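Local coordinates for protein Ufm1-specific protease (Caenorhabditis elegans, PDB 5EJJ) that hydrolyses the peptide bond at the C-terminal glycine of the ubiquitin-like modifier ufm-1 as a thiol protease, and is required to localise certain odorant receptors to olfactory cilia, at residues Ser131-Glu136 with Gly241-Pro246; Val199-Ala204 with Leu343-Ala348; Asn376-Tyr381 with Ile409-Thr414; Glu485-Pro490 with Pro557-Asp562. One frame throughout, in Å; residues are numbered along the deposited sequence.

From the N terminus, strand 127-139 supplies the first half of contact 1, which closes when strand 235-247 pairs with it. Contact 2 opens between these two, at strand 199-205, and closes only at loop 343-348, so the two cross along the chain; they touch in space, and both reach one mixed sheet, in which strands 127-139 and 199-205 are neighbours, with loop 343-348 lying against it. Contacts 3 and 4 follow in series within the protease part. Contact 3 is a short closure around helix 396-409, while contact 4 brings the chain after strand 552-557 back to the loop before strand 491-494. Their centres lie about 11 Å apart, joined by a backbone bond from Asn376 to Gly488.

Contact 1 of 4, residues Ser131-Glu136 with Gly241-Pro246; sequences SRVGYE and GEVVFP
Ser131 and Val243 bond to each other twice through their backbones: Ser131 N donates to Val243 O at 3.1 Å, and Val243 N returns to Ser131 O at 2.8 Å. Val133 and Gly241 repeat the exchange, with Val133 N to Gly241 O and Gly241 N to Val133 O both at 3.0 Å. These four bonds satisfy the N-H and C=O groups of two hydrogen-bonded antiparallel pairs; Arg132 and Glu242 form the non-hydrogen-bonded pair between them. There Arg132 CA also lies 3.5 Å from Gly241 O, a CA-H...O contact that adds to the carbonyl's bond from Val133 N. On the face carrying Ser131, Val133 and Val243, methyl CG2 of Val133 meets CG2 of Val243 at 3.8 Å, the two side chains lying aslant to each other. Glu242 lies on the other face, and its buried carboxylate is served from elsewhere: OE1 bonds to Thr292 OG1 and OE2 to Ser347 OG. The short strand axes make an angle of 126°, well away from strict antiparallel. Strand 235-247 is outermost in this mixed sheet, strand 127-139 lies between it and strand 199-205, and helix 253-280 packs on the valine face through Phe264 and Ala263.

Contact 2 of 4, residues Val199-Ala204 with Leu343-Ala348; sequences VIEFTA and LHSESA
The carboxylate of Glu201 lies over one face of the His344 ring, stacked with the two planes 22° apart. Its CD comes within 3.2 Å of His344 CD2, and the side chains run roughly perpendicular to each other. Although Glu201 OE1 is 3.2 Å from His344 NE2, the angle is too poor for a hydrogen bond, as expected for an oxygen above the ring. Both oxygens turn instead to Ser345. Ser345 OG donates to the syn lone pair of Glu201 OE1 at 2.5 Å, while Ser345 N reaches Glu201 OE2 at 2.9 Å, coming from the syn side and lying 24° out of the carboxylate plane. Glu201 gets there by stretching out, CG anti to the backbone N (chi1 -179°) and the rest of the chain straight. The donating loop is a type I beta turn from His344 to Ser347, closed by Ser347 N to His344 O, and it packs against strand 199-205 of the mixed sheet that also holds strand 127-139. At the start of both segments, Val199 crosses Leu343 at about a right angle. Its CG1 rests 3.4 Å from Leu343 O, and its CG2 meets Leu343 CD2 at 4.0 Å. Arg132 of strand 127-139 touches both His344 and Glu346.

Contact 3 of 4, residues Asn376-Tyr381 with Ile409-Thr414; sequences NGPYNY and ILNGYT
Asn411 swings its amide up to Pro378 with CG anti to its own carbonyl carbon (chi1 -78°), and a chi2 of -101° turns ND2 to the carbonyl of Pro378 and OD1 to Gly377. Pro378 and Asn411 approach from opposite directions. ND2 donates to Pro378 O at 2.7 Å, but the N-H...O angle of 124° makes this a weak bond; its stronger partner is Trp407 O, in the last turn of helix 396-409. On the other side of the amide, OD1 lies 3.3 Å from Gly377 CA and accepts from a water at 3.1 Å. That water also donates to Asn376 OD1 at 2.8 Å, so it bridges the two asparagine carbonyl oxygens. In the pyrrolidine, Pro378 CG lies 3.3 Å from Leu410 O and 3.9 Å from Leu410 CB, and Leu410 CD2 reaches over to the carbonyl carbon of Tyr379 at 3.8 Å. The 409-412 stretch is the end of helix 396-409: a type I turn and a Schellman motif, with Gly412 at positive phi as the C-prime residue, Tyr413 N bonding back to Phe408 O. Contact 3 thus ties the loop leading into this helix, which begins at Cys396, the probable catalytic cysteine, to the loop that leaves it. The Asn411 amide nitrogen is shared between Trp407 O and the weak bond to Pro378 O, and its oxygen takes the water, so the rotation of the amide is held from both ends.

Contact 4 of 4, residues Glu485-Pro490 with Pro557-Asp562; sequences ETSGTP and PQPPSD
Thr489 OG1 donates to Pro557 O at 2.8 Å, the one hydrogen bond between the two segments. The donor meets the carbonyl at a C=O...O angle of 132°, tilted 19° from its plane. Thr489 places the hydroxyl there by holding OG1 between its backbone N and carbonyl carbon (chi1 48°), which turns methyl CG2 toward Pro559; CG2 touches Pro559 CG at 4.0 Å. The Pro557 ring crosses Thr489 at a slant, and its CD also lies 3.4 Å from Pro490 O. Two residues before Thr489, Ser487 CB lies 3.8 Å from Pro559 CD and also near Pro557 O, while Ser487 O is 3.6 Å from Pro559 CG. The Gln558 side chain, bent at chi2, brings its amide beside Ser487 OG, with NE2 at 3.6 Å; the amide nitrogen's stronger partner is Leu556 O. Prolines therefore supply most of the surface on one side, and mainly Ser487 and Thr489, with Pro490, on the other. Trp407 of helix 396-409 touches Thr489 and Pro490, and Ile404 and Phe408 touch Pro557, so the helix underlies the junction. The arrangement is plain packing between loops at one end of two neighbouring strands in the antiparallel sheet of the C78 peptidase domain, where the loop entering strand 491-494 meets the chain leaving its antiparallel neighbour, strand 552-557.

Contact 1 of 4, residues Ser131-Glu136 with Gly241-Pro246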
# COMPACT_ATOMS: atom_id res chain seq x y z
N SER A 131 0.82 -3.92 17.13
CA SER A 131 0.73 -3.34 18.47
C SER A 131 1.49 -2.03 18.52
O SER A 131 2.38 -1.81 17.71
CB SER A 131 1.25 -4.32 19.52
OG SER A 131 2.62 -4.60 19.33
N ARG A 132 1.09 -1.12 19.42
CA ARG A 132 1.87 0.08 19.70
C ARG A 132 2.91 -0.27 20.71
O ARG A 132 2.66 -1.00 21.69
CB ARG A 132 1.03 1.17 20.30
CG ARG A 132 0.43 2.09 19.33
CD ARG A 132 0.19 3.45 19.97
NE ARG A 132 0.71 4.48 19.07
CZ ARG A 132 0.79 5.76 19.37
NH1 ARG A 132 0.36 6.17 20.57
NH2 ARG A 132 1.30 6.62 18.48
N VAL A 133 4.11 0.23 20.49
CA VAL A 133 5.21 -0.04 21.38
C VAL A 133 5.98 1.25 21.54
O VAL A 133 6.13 1.99 20.58
CB VAL A 133 6.15 -1.06 20.77
CG1 VAL A 133 7.27 -1.28 21.71
CG2 VAL A 133 5.43 -2.37 20.51
N GLY A 134 6.43 1.54 22.76
CA GLY A 134 7.19 2.75 22.99
C GLY A 134 8.49 2.44 23.68
O GLY A 134 8.60 1.44 24.38
N TYR A 135 9.50 3.28 23.48
CA TYR A 135 10.72 3.12 24.26
C TYR A 135 11.43 4.44 24.43
O TYR A 135 11.10 5.42 23.77
CB TYR A 135 11.65 2.04 23.69
CG TYR A 135 11.85 2.13 22.20
CD1 TYR A 135 10.97 1.51 21.32
CD2 TYR A 135 12.92 2.84 21.67
CE1 TYR A 135 11.15 1.59 19.97
CE2 TYR A 135 13.10 2.92 20.31
CZ TYR A 135 12.21 2.30 19.47
OH TYR A 135 12.38 2.38 18.12
N GLU A 136 12.40 4.47 25.33
CA GLU A 136 13.12 5.70 25.61
C GLU A 136 14.63 5.50 25.49
O GLU A 136 15.17 4.47 25.90
CB GLU A 136 12.73 6.21 26.98
CG GLU A 136 13.44 7.45 27.43
CD GLU A 136 13.02 7.84 28.83
OE1 GLU A 136 13.02 6.94 29.72
OE2 GLU A 136 12.67 9.03 29.04
N GLY A 241 5.33 3.80 18.31
CA GLY A 241 4.75 3.51 17.01
C GLY A 241 4.30 2.08 16.79
O GLY A 241 4.49 1.24 17.66
N GLU A 242 3.70 1.83 15.62
CA GLU A 242 3.23 0.51 15.22
C GLU A 242 4.36 -0.48 15.21
O GLU A 242 5.50 -0.12 14.91
CB GLU A 242 2.71 0.55 13.79
CG GLU A 242 1.48 1.39 13.53
CD GLU A 242 0.94 1.25 12.07
OE1 GLU A 242 1.77 1.17 11.11
OE2 GLU A 242 -0.31 1.23 11.90
N VAL A 243 4.06 -1.73 15.51
CA VAL A 243 4.93 -2.83 15.12
C VAL A 243 4.06 -3.93 14.52
O VAL A 243 3.21 -4.50 15.20
CB VAL A 243 5.74 -3.36 16.29
CG1 VAL A 243 6.63 -4.48 15.84
CG2 VAL A 243 6.58 -2.26 16.88
N VAL A 244 4.29 -4.22 13.23
CA VAL A 244 3.45 -5.12 12.45
C VAL A 244 4.21 -6.37 12.07
O VAL A 244 5.31 -6.29 11.54
CB VAL A 244 3.00 -4.47 11.16
CG1 VAL A 244 2.00 -5.35 10.50
CG2 VAL A 244 2.42 -3.11 11.43
N PHE A 245 3.63 -7.54 12.33
CA PHE A 245 4.21 -8.81 11.89
C PHE A 245 3.15 -9.77 11.34
O PHE A 245 2.01 -9.78 11.81
CB PHE A 245 5.00 -9.46 13.01
CG PHE A 245 4.18 -9.86 14.21
CD1 PHE A 245 3.90 -8.95 15.22
CD2 PHE A 245 3.75 -11.18 14.36
CE1 PHE A 245 3.18 -9.34 16.35
CE2 PHE A 245 3.02 -11.57 15.49
CZ PHE A 245 2.74 -10.65 16.49
N PRO A 246 3.51 -10.56 10.32
CA PRO A 246 2.55 -11.47 9.68
C PRO A 246 2.11 -12.67 10.51
O PRO A 246 2.92 -13.34 11.12
CB PRO A 246 3.31 -11.95 8.44
CG PRO A 246 4.70 -11.70 8.74
CD PRO A 246 4.74 -10.47 9.53

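Contact 2 of 4, residues Val199-Ala204 with Leu343-Ala348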
# COMPACT_ATOMS: atom_id res chain seq x y z
N VAL A 199 -6.45 -7.60 10.25
CA VAL A 199 -5.56 -7.12 11.29
C VAL A 199 -6.01 -7.59 12.66
O VAL A 199 -7.10 -7.25 13.08
CB VAL A 199 -5.59 -5.59 11.33
CG1 VAL A 199 -4.71 -5.07 12.40
CG2 VAL A 199 -5.16 -5.02 10.01
N ILE A 200 -5.17 -8.37 13.35
CA ILE A 200 -5.37 -8.70 14.76
C ILE A 200 -4.55 -7.74 15.65
O ILE A 200 -3.32 -7.86 15.75
CB ILE A 200 -4.88 -10.15 15.05
CG1 ILE A 200 -5.43 -11.12 14.02
CG2 ILE A 200 -5.27 -10.62 16.44
CD1 ILE A 200 -4.41 -11.51 13.00
N GLU A 201 -5.22 -6.78 16.31
CA GLU A 201 -4.54 -5.82 17.18
C GLU A 201 -4.24 -6.36 18.59
O GLU A 201 -5.12 -6.92 19.22
CB GLU A 201 -5.39 -4.58 17.31
CG GLU A 201 -4.81 -3.48 18.16
CD GLU A 201 -5.40 -2.10 17.82
OE1 GLU A 201 -5.70 -1.34 18.77
OE2 GLU A 201 -5.56 -1.78 16.61
N PHE A 202 -3.01 -6.18 19.09
CA PHE A 202 -2.64 -6.57 20.47
C PHE A 202 -2.16 -5.40 21.33
O PHE A 202 -1.81 -4.32 20.83
CB PHE A 202 -1.52 -7.59 20.52
CG PHE A 202 -1.83 -8.89 19.87
CD1 PHE A 202 -1.93 -8.99 18.48
CD2 PHE A 202 -1.94 -10.04 20.63
CE1 PHE A 202 -2.16 -10.21 17.87
CE2 PHE A 202 -2.18 -11.29 20.03
CZ PHE A 202 -2.29 -11.37 18.65
N THR A 203 -2.15 -5.63 22.64
CA THR A 203 -1.57 -4.67 23.57
C THR A 203 -0.21 -5.20 23.99
O THR A 203 -0.10 -6.35 24.42
CB THR A 203 -2.45 -4.45 24.78
OG1 THR A 203 -3.58 -3.66 24.40
CG2 THR A 203 -1.68 -3.70 25.84
N ALA A 204 0.83 -4.38 23.83
CA ALA A 204 2.17 -4.87 24.16
C ALA A 204 2.52 -4.50 25.59
O ALA A 204 2.28 -3.36 26.05
CB ALA A 204 3.21 -4.33 23.19
N LEU A 343 -3.26 0.45 10.37
CA LEU A 343 -3.57 -0.90 10.79
C LEU A 343 -3.89 -0.87 12.27
O LEU A 343 -4.73 -1.65 12.77
CB LEU A 343 -2.41 -1.86 10.48
CG LEU A 343 -1.92 -1.92 9.03
CD1 LEU A 343 -0.79 -2.91 8.92
CD2 LEU A 343 -2.99 -2.30 8.03
N HIS A 344 -3.24 0.04 12.98
CA HIS A 344 -3.50 0.17 14.40
C HIS A 344 -4.56 1.24 14.66
O HIS A 344 -4.57 2.30 14.02
CB HIS A 344 -2.23 0.47 15.19
CG HIS A 344 -2.38 0.24 16.67
ND1 HIS A 344 -2.52 1.26 17.57
CD2 HIS A 344 -2.43 -0.91 17.38
CE1 HIS A 344 -2.65 0.76 18.79
NE2 HIS A 344 -2.59 -0.56 18.70
N SER A 345 -5.46 0.96 15.60
CA SER A 345 -6.59 1.83 15.85
C SER A 345 -6.17 3.17 16.45
O SER A 345 -6.90 4.16 16.37
CB SER A 345 -7.61 1.12 16.75
OG SER A 345 -6.99 0.63 17.92
N GLU A 346 -5.00 3.21 17.06
CA GLU A 346 -4.51 4.45 17.65
C GLU A 346 -3.58 5.17 16.68
O GLU A 346 -2.80 6.04 17.08
CB GLU A 346 -3.80 4.18 18.98
CG GLU A 346 -4.75 3.80 20.11
CD GLU A 346 -4.04 3.24 21.35
OE1 GLU A 346 -2.78 3.29 21.41
OE2 GLU A 346 -4.74 2.76 22.28
N SER A 347 -3.64 4.80 15.41
CA SER A 347 -2.80 5.46 14.42
C SER A 347 -3.54 6.63 13.81
O SER A 347 -4.78 6.59 13.64
CB SER A 347 -2.33 4.48 13.34
OG SER A 347 -1.30 3.63 13.81
N ALA A 348 -2.79 7.68 13.49
CA ALA A 348 -3.34 8.89 12.90
C ALA A 348 -3.69 8.63 11.45
O ALA A 348 -2.82 8.35 10.64
CB ALA A 348 -2.34 10.00 12.99

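Contact 3 of 4, residues Asn376-Tyr381 with Ile409-Thr414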
# COMPACT_ATOMS: atom_id res chain seq x y z
N ASN A 376 -6.79 2.91 -10.83
CA ASN A 376 -5.36 2.71 -10.57
C ASN A 376 -4.93 2.48 -9.12
O ASN A 376 -4.26 1.50 -8.84
CB ASN A 376 -4.56 3.86 -11.14
CG ASN A 376 -3.10 3.54 -11.23
OD1 ASN A 376 -2.25 4.38 -10.92
ND2 ASN A 376 -2.79 2.31 -11.65
N GLY A 377 -5.27 3.39 -8.22
CA GLY A 377 -4.93 3.22 -6.81
C GLY A 377 -6.11 2.83 -5.93
O GLY A 377 -7.09 2.27 -6.41
N PRO A 378 -6.02 3.11 -4.61
CA PRO A 378 -7.14 2.93 -3.67
C PRO A 378 -8.04 4.19 -3.49
O PRO A 378 -7.60 5.30 -3.81
CB PRO A 378 -6.42 2.63 -2.35
CG PRO A 378 -5.22 3.48 -2.44
CD PRO A 378 -4.77 3.40 -3.90
N TYR A 379 -9.24 4.01 -2.96
CA TYR A 379 -10.22 5.08 -2.74
C TYR A 379 -11.16 4.60 -1.62
O TYR A 379 -11.11 3.43 -1.25
CB TYR A 379 -11.04 5.31 -4.01
CG TYR A 379 -11.74 4.04 -4.45
CD1 TYR A 379 -13.00 3.72 -3.98
CD2 TYR A 379 -11.09 3.13 -5.27
CE1 TYR A 379 -13.61 2.55 -4.33
CE2 TYR A 379 -11.70 1.94 -5.63
CZ TYR A 379 -12.96 1.65 -5.16
OH TYR A 379 -13.56 0.46 -5.52
N ASN A 380 -12.02 5.47 -1.11
CA ASN A 380 -13.10 5.04 -0.21
C ASN A 380 -14.48 5.12 -0.86
O ASN A 380 -14.67 5.77 -1.88
CB ASN A 380 -13.13 5.85 1.10
CG ASN A 380 -12.01 5.47 2.05
OD1 ASN A 380 -11.74 4.28 2.26
ND2 ASN A 380 -11.36 6.48 2.63
N TYR A 381 -15.45 4.46 -0.24
CA TYR A 381 -16.82 4.43 -0.74
C TYR A 381 -17.69 5.37 0.09
O TYR A 381 -18.06 5.05 1.21
CB TYR A 381 -17.38 3.02 -0.64
CG TYR A 381 -18.77 2.83 -1.19
CD1 TYR A 381 -19.34 3.77 -2.05
CD2 TYR A 381 -19.53 1.72 -0.84
CE1 TYR A 381 -20.61 3.60 -2.54
CE2 TYR A 381 -20.80 1.54 -1.33
CZ TYR A 381 -21.34 2.48 -2.18
OH TYR A 381 -22.61 2.31 -2.68
N ILE A 409 -6.38 11.53 -1.48
CA ILE A 409 -5.57 11.40 -0.28
C ILE A 409 -4.93 10.02 -0.22
O ILE A 409 -3.71 9.89 -0.10
CB ILE A 409 -6.30 11.81 1.02
CG1 ILE A 409 -7.65 11.14 1.15
CG2 ILE A 409 -6.52 13.32 1.05
CD1 ILE A 409 -8.66 12.01 1.94
N LEU A 410 -5.74 8.98 -0.39
CA LEU A 410 -5.24 7.61 -0.35
C LEU A 410 -4.15 7.32 -1.39
O LEU A 410 -3.59 6.22 -1.42
CB LEU A 410 -6.38 6.60 -0.50
CG LEU A 410 -6.96 6.16 0.84
CD1 LEU A 410 -7.15 7.35 1.74
CD2 LEU A 410 -8.27 5.42 0.69
N ASN A 411 -3.83 8.31 -2.23
CA ASN A 411 -2.84 8.13 -3.28
C ASN A 411 -1.69 9.11 -3.18
O ASN A 411 -0.78 9.11 -4.03
CB ASN A 411 -3.48 8.14 -4.65
CG ASN A 411 -4.16 6.81 -4.97
OD1 ASN A 411 -3.61 5.98 -5.71
ND2 ASN A 411 -5.34 6.59 -4.40
N GLY A 412 -1.73 9.93 -2.13
CA GLY A 412 -0.61 10.77 -1.73
C GLY A 412 -0.55 12.12 -2.41
O GLY A 412 0.53 12.70 -2.59
N TYR A 413 -1.72 12.64 -2.78
CA TYR A 413 -1.77 13.85 -3.59
C TYR A 413 -2.19 15.06 -2.76
O TYR A 413 -1.80 16.19 -3.06
CB TYR A 413 -2.65 13.63 -4.82
CG TYR A 413 -1.96 12.83 -5.91
CD1 TYR A 413 -2.43 11.58 -6.29
CD2 TYR A 413 -0.82 13.32 -6.55
CE1 TYR A 413 -1.81 10.84 -7.30
CE2 TYR A 413 -0.19 12.60 -7.55
CZ TYR A 413 -0.69 11.35 -7.93
OH TYR A 413 -0.06 10.62 -8.92
N THR A 414 -2.97 14.81 -1.70
CA THR A 414 -3.21 15.80 -0.67
C THR A 414 -3.40 15.15 0.68
O THR A 414 -3.63 13.95 0.76
CB THR A 414 -4.49 16.61 -0.91
OG1 THR A 414 -5.56 15.71 -1.21
CG2 THR A 414 -4.30 17.63 -2.02
O HOH W 1 -2.10 5.61 -8.39

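Contact 4 of 4, residues Glu485-Pro490 with Pro557-Asp562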
# COMPACT_ATOMS: atom_id res chain seq x y z
N GLU A 485 -6.09 3.50 -17.65
CA GLU A 485 -4.74 2.98 -17.80
C GLU A 485 -3.70 4.09 -17.61
O GLU A 485 -2.50 3.84 -17.61
CB GLU A 485 -4.57 2.30 -19.17
CG GLU A 485 -3.72 1.01 -19.15
CD GLU A 485 -2.20 1.26 -19.25
OE1 GLU A 485 -1.77 2.00 -20.17
OE2 GLU A 485 -1.44 0.71 -18.41
N THR A 486 -4.16 5.31 -17.43
CA THR A 486 -3.25 6.44 -17.34
C THR A 486 -3.50 7.23 -16.07
O THR A 486 -2.84 7.02 -15.06
CB THR A 486 -3.42 7.40 -18.54
OG1 THR A 486 -3.26 6.66 -19.75
CG2 THR A 486 -2.38 8.51 -18.49
N SER A 487 -4.46 8.14 -16.12
CA SER A 487 -4.78 8.95 -14.97
C SER A 487 -5.29 8.04 -13.85
O SER A 487 -5.07 8.31 -12.67
CB SER A 487 -5.80 10.02 -15.35
OG SER A 487 -5.30 10.84 -16.40
N GLY A 488 -5.95 6.95 -14.23
CA GLY A 488 -6.41 5.94 -13.29
C GLY A 488 -7.25 6.38 -12.11
O GLY A 488 -7.29 5.70 -11.10
N THR A 489 -7.92 7.52 -12.23
CA THR A 489 -8.81 8.04 -11.19
C THR A 489 -10.26 7.60 -11.36
O THR A 489 -10.68 7.29 -12.48
CB THR A 489 -8.80 9.55 -11.21
OG1 THR A 489 -8.98 9.98 -12.57
CG2 THR A 489 -7.48 10.06 -10.69
N PRO A 490 -11.03 7.58 -10.27
CA PRO A 490 -12.42 7.18 -10.47
C PRO A 490 -13.11 8.25 -11.31
O PRO A 490 -12.73 9.42 -11.28
CB PRO A 490 -13.01 7.14 -9.05
CG PRO A 490 -11.83 7.28 -8.12
CD PRO A 490 -10.77 8.01 -8.89
N PRO A 557 -10.79 13.16 -13.53
CA PRO A 557 -9.79 13.88 -12.74
C PRO A 557 -8.35 13.59 -13.16
O PRO A 557 -8.00 12.43 -13.42
CB PRO A 557 -10.06 13.40 -11.32
CG PRO A 557 -11.52 13.00 -11.34
CD PRO A 557 -11.69 12.37 -12.68
N GLN A 558 -7.54 14.63 -13.27
CA GLN A 558 -6.15 14.46 -13.66
C GLN A 558 -5.25 14.70 -12.45
O GLN A 558 -5.34 15.74 -11.80
CB GLN A 558 -5.74 15.43 -14.78
CG GLN A 558 -6.73 15.55 -15.94
CD GLN A 558 -6.71 14.35 -16.87
OE1 GLN A 558 -5.80 14.20 -17.69
NE2 GLN A 558 -7.72 13.51 -16.76
N PRO A 559 -4.38 13.73 -12.15
CA PRO A 559 -3.46 13.90 -11.03
C PRO A 559 -2.26 14.73 -11.47
O PRO A 559 -1.86 14.64 -12.64
CB PRO A 559 -3.01 12.46 -10.73
CG PRO A 559 -3.85 11.57 -11.63
CD PRO A 559 -4.22 12.42 -12.79
N PRO A 560 -1.69 15.51 -10.54
CA PRO A 560 -0.54 16.38 -10.84
C PRO A 560 0.68 15.56 -11.24
O PRO A 560 0.57 14.34 -11.30
CB PRO A 560 -0.30 17.15 -9.54
CG PRO A 560 -1.15 16.47 -8.51
CD PRO A 560 -2.24 15.74 -9.20
N SER A 561 1.81 16.21 -11.53
CA SER A 561 2.92 15.49 -12.15
C SER A 561 4.18 15.27 -11.30
O SER A 561 5.10 14.58 -11.75
CB SER A 561 3.30 16.12 -13.49
OG SER A 561 2.36 15.78 -14.48
N ASP A 562 4.21 15.84 -10.10
CA ASP A 562 5.32 15.56 -9.17
C ASP A 562 4.85 15.18 -7.77
O ASP A 562 4.17 15.96 -7.11
CB ASP A 562 6.26 16.77 -9.07
CG ASP A 562 7.41 16.73 -10.08
OD1 ASP A 562 7.20 16.26 -11.23
OD2 ASP A 562 8.52 17.16 -9.72